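Local coordinates for protein ADP/ATP-dependent NAD(P)H-hydrate dehydratase (Bacillus subtilis, PDB 3RPZ) that catalyses the ADP- or ATP-dependent dehydration of hydrated NADH and NADPH, and so probably returns these damaged cofactors to use, at residues P146-P151 and Q183-L188. Numbering follows the deposited sequence.
Sequences PVILTP and QTVIVL
A proline omits one rung from the hydrogen-bond ladder between 146-151 and 183-188: Pro151 has no N-H to offer, and its CD packs 3.3 Å from Val187 O, after which its backbone pairs with Lys189. The two are adjacent parallel strands in the central sheet of this ribokinase-like fold, joined by a largely helical connection that ends in helix 171-182. Val185 N donates to Val147 O in a bent bond (145° at the hydrogen), Leu149 N to Val185 O in a nearly straight one (174°), and Val187 N to Leu149 O. At the start, a water replaces a direct rung: it accepts from Val147 N and donates to Gln183 O. Gln183, with positive phi, is the C-prime residue of the Schellman motif that closes the preceding helix, a turn from which the chain passes through Thr184 into strand 185-188.

β-Branched and other bulky apolar residues suit a buried strand pair enclosed by helices on both faces. On one face Ile148 and Val185 rise from the sheet alongside each other, Ile148 CG1 3.9 Å from Val185 CB; farther along, Ile148 CG2 meets Val187 CG2, and helix 235-256 lies over both Ile148 and Val187. The other face carries Leu149 and Ile186, covered by helices 153-160 and 171-182; the ring of Pro151 lies across Ile186, roughly perpendicular to it, CG to Ile186 CG2 3.9 Å. The side chain of Thr150 lies about 6 Å from the bound magnesium ion, too far to be its ligand. At the water-bridged end, Thr184 has chi1 of 64°, which sets OG1 in van der Waals contact with Leu149 CD1 (3.4 Å) and lets it donate weakly to Val185 O (3.5 Å), while CG2 rests against Val147 CG1.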
loop_
_atom_site.group_PDB
_atom_site.type_symbol
_atom_site.label_atom_id
_atom_site.label_comp_id
_atom_site.label_asym_id
_atom_site.label_seq_id
_atom_site.Cartn_x
_atom_site.Cartn_y
_atom_site.Cartn_z
ATOM N N PRO A 146 -29.588 7.916 -19.265
ATOM C CA PRO A 146 -28.625 8.536 -20.164
ATOM C C PRO A 146 -27.463 7.593 -20.490
ATOM O O PRO A 146 -27.124 6.718 -19.666
ATOM C CB PRO A 146 -28.108 9.749 -19.381
ATOM C CG PRO A 146 -28.532 9.471 -17.951
ATOM C CD PRO A 146 -29.688 8.632 -17.967
ATOM N N VAL A 147 -26.885 7.785 -21.665
ATOM C CA VAL A 147 -25.659 7.144 -22.073
ATOM C C VAL A 147 -24.621 8.247 -22.122
ATOM O O VAL A 147 -24.847 9.271 -22.796
ATOM C CB VAL A 147 -25.798 6.439 -23.398
ATOM C CG1 VAL A 147 -24.467 5.905 -23.905
ATOM C CG2 VAL A 147 -26.885 5.323 -23.306
ATOM N N ILE A 148 -23.506 8.069 -21.435
ATOM C CA ILE A 148 -22.476 9.090 -21.301
ATOM C C ILE A 148 -21.185 8.563 -21.874
ATOM O O ILE A 148 -20.612 7.586 -21.364
ATOM C CB ILE A 148 -22.297 9.479 -19.806
ATOM C CG1 ILE A 148 -23.604 10.033 -19.204
ATOM C CG2 ILE A 148 -21.082 10.445 -19.588
ATOM C CD1 ILE A 148 -23.747 9.665 -17.708
ATOM N N LEU A 149 -20.732 9.150 -23.000
ATOM C CA LEU A 149 -19.499 8.777 -23.648
ATOM C C LEU A 149 -18.411 9.710 -23.214
ATOM O O LEU A 149 -18.616 10.923 -23.198
ATOM C CB LEU A 149 -19.684 8.869 -25.176
ATOM C CG LEU A 149 -20.937 8.178 -25.756
ATOM C CD1 LEU A 149 -20.891 8.301 -27.283
ATOM C CD2 LEU A 149 -21.014 6.699 -25.333
ATOM N N THR A 150 -17.211 9.198 -22.915
ATOM C CA THR A 150 -16.125 10.027 -22.417
ATOM C C THR A 150 -14.837 9.978 -23.258
ATOM O O THR A 150 -13.774 9.678 -22.758
ATOM C CB THR A 150 -15.836 9.736 -20.936
ATOM O OG1 THR A 150 -15.303 8.397 -20.798
ATOM C CG2 THR A 150 -17.067 9.869 -20.049
ATOM N N PRO A 151 -14.932 10.263 -24.556
ATOM C CA PRO A 151 -13.765 10.239 -25.406
ATOM C C PRO A 151 -12.775 11.377 -25.179
ATOM O O PRO A 151 -13.150 12.540 -25.043
ATOM C CB PRO A 151 -14.353 10.359 -26.801
ATOM C CG PRO A 151 -15.556 11.232 -26.595
ATOM C CD PRO A 151 -16.117 10.727 -25.285
ATOM N N GLN A 183 -27.659 10.960 -29.682
ATOM C CA GLN A 183 -28.506 11.084 -28.501
ATOM C C GLN A 183 -27.827 10.476 -27.262
ATOM O O GLN A 183 -28.438 9.740 -26.502
ATOM C CB GLN A 183 -29.924 10.576 -28.759
ATOM C CG GLN A 183 -30.711 11.552 -29.634
ATOM C CD GLN A 183 -30.941 12.884 -28.903
ATOM O OE1 GLN A 183 -31.668 12.867 -27.892
ATOM N NE2 GLN A 183 -30.282 13.962 -29.336
ATOM N N THR A 184 -26.576 10.849 -27.101
ATOM C CA THR A 184 -25.804 10.527 -25.909
ATOM C C THR A 184 -25.193 11.793 -25.352
ATOM O O THR A 184 -25.016 12.805 -26.053
ATOM C CB THR A 184 -24.651 9.570 -26.224
ATOM O OG1 THR A 184 -23.717 10.195 -27.100
ATOM C CG2 THR A 184 -25.111 8.317 -26.866
ATOM N N VAL A 185 -24.841 11.768 -24.070
ATOM C CA VAL A 185 -23.966 12.778 -23.501
ATOM C C VAL A 185 -22.580 12.533 -24.106
ATOM O O VAL A 185 -22.156 11.362 -24.214
ATOM C CB VAL A 185 -23.908 12.707 -21.967
ATOM C CG1 VAL A 185 -23.016 13.840 -21.389
ATOM C CG2 VAL A 185 -25.337 12.774 -21.387
ATOM N N ILE A 186 -21.830 13.590 -24.425
ATOM C CA ILE A 186 -20.423 13.450 -24.816
ATOM C C ILE A 186 -19.598 14.361 -23.960
ATOM O O ILE A 186 -19.798 15.586 -23.988
ATOM C CB ILE A 186 -20.161 13.728 -26.316
ATOM C CG1 ILE A 186 -20.952 12.758 -27.168
ATOM C CG2 ILE A 186 -18.640 13.555 -26.629
ATOM C CD1 ILE A 186 -20.770 12.914 -28.652
ATOM N N VAL A 187 -18.663 13.781 -23.203
ATOM C CA VAL A 187 -17.649 14.471 -22.442
ATOM C C VAL A 187 -16.403 14.388 -23.301
ATOM O O VAL A 187 -15.729 13.373 -23.322
ATOM C CB VAL A 187 -17.411 13.851 -21.062
ATOM C CG1 VAL A 187 -16.323 14.603 -20.325
ATOM C CG2 VAL A 187 -18.707 13.813 -20.258
ATOM N N LEU A 188 -16.159 15.434 -24.091
ATOM C CA LEU A 188 -15.019 15.481 -24.995
ATOM C C LEU A 188 -13.854 16.085 -24.230
ATOM O O LEU A 188 -13.796 17.322 -23.991
ATOM C CB LEU A 188 -15.319 16.283 -26.257
ATOM C CG LEU A 188 -14.139 16.511 -27.188
ATOM C CD1 LEU A 188 -13.610 15.160 -27.715
ATOM C CD2 LEU A 188 -14.494 17.431 -28.362
HETATM O O HOH W 1 -28.541 9.391 -23.667
#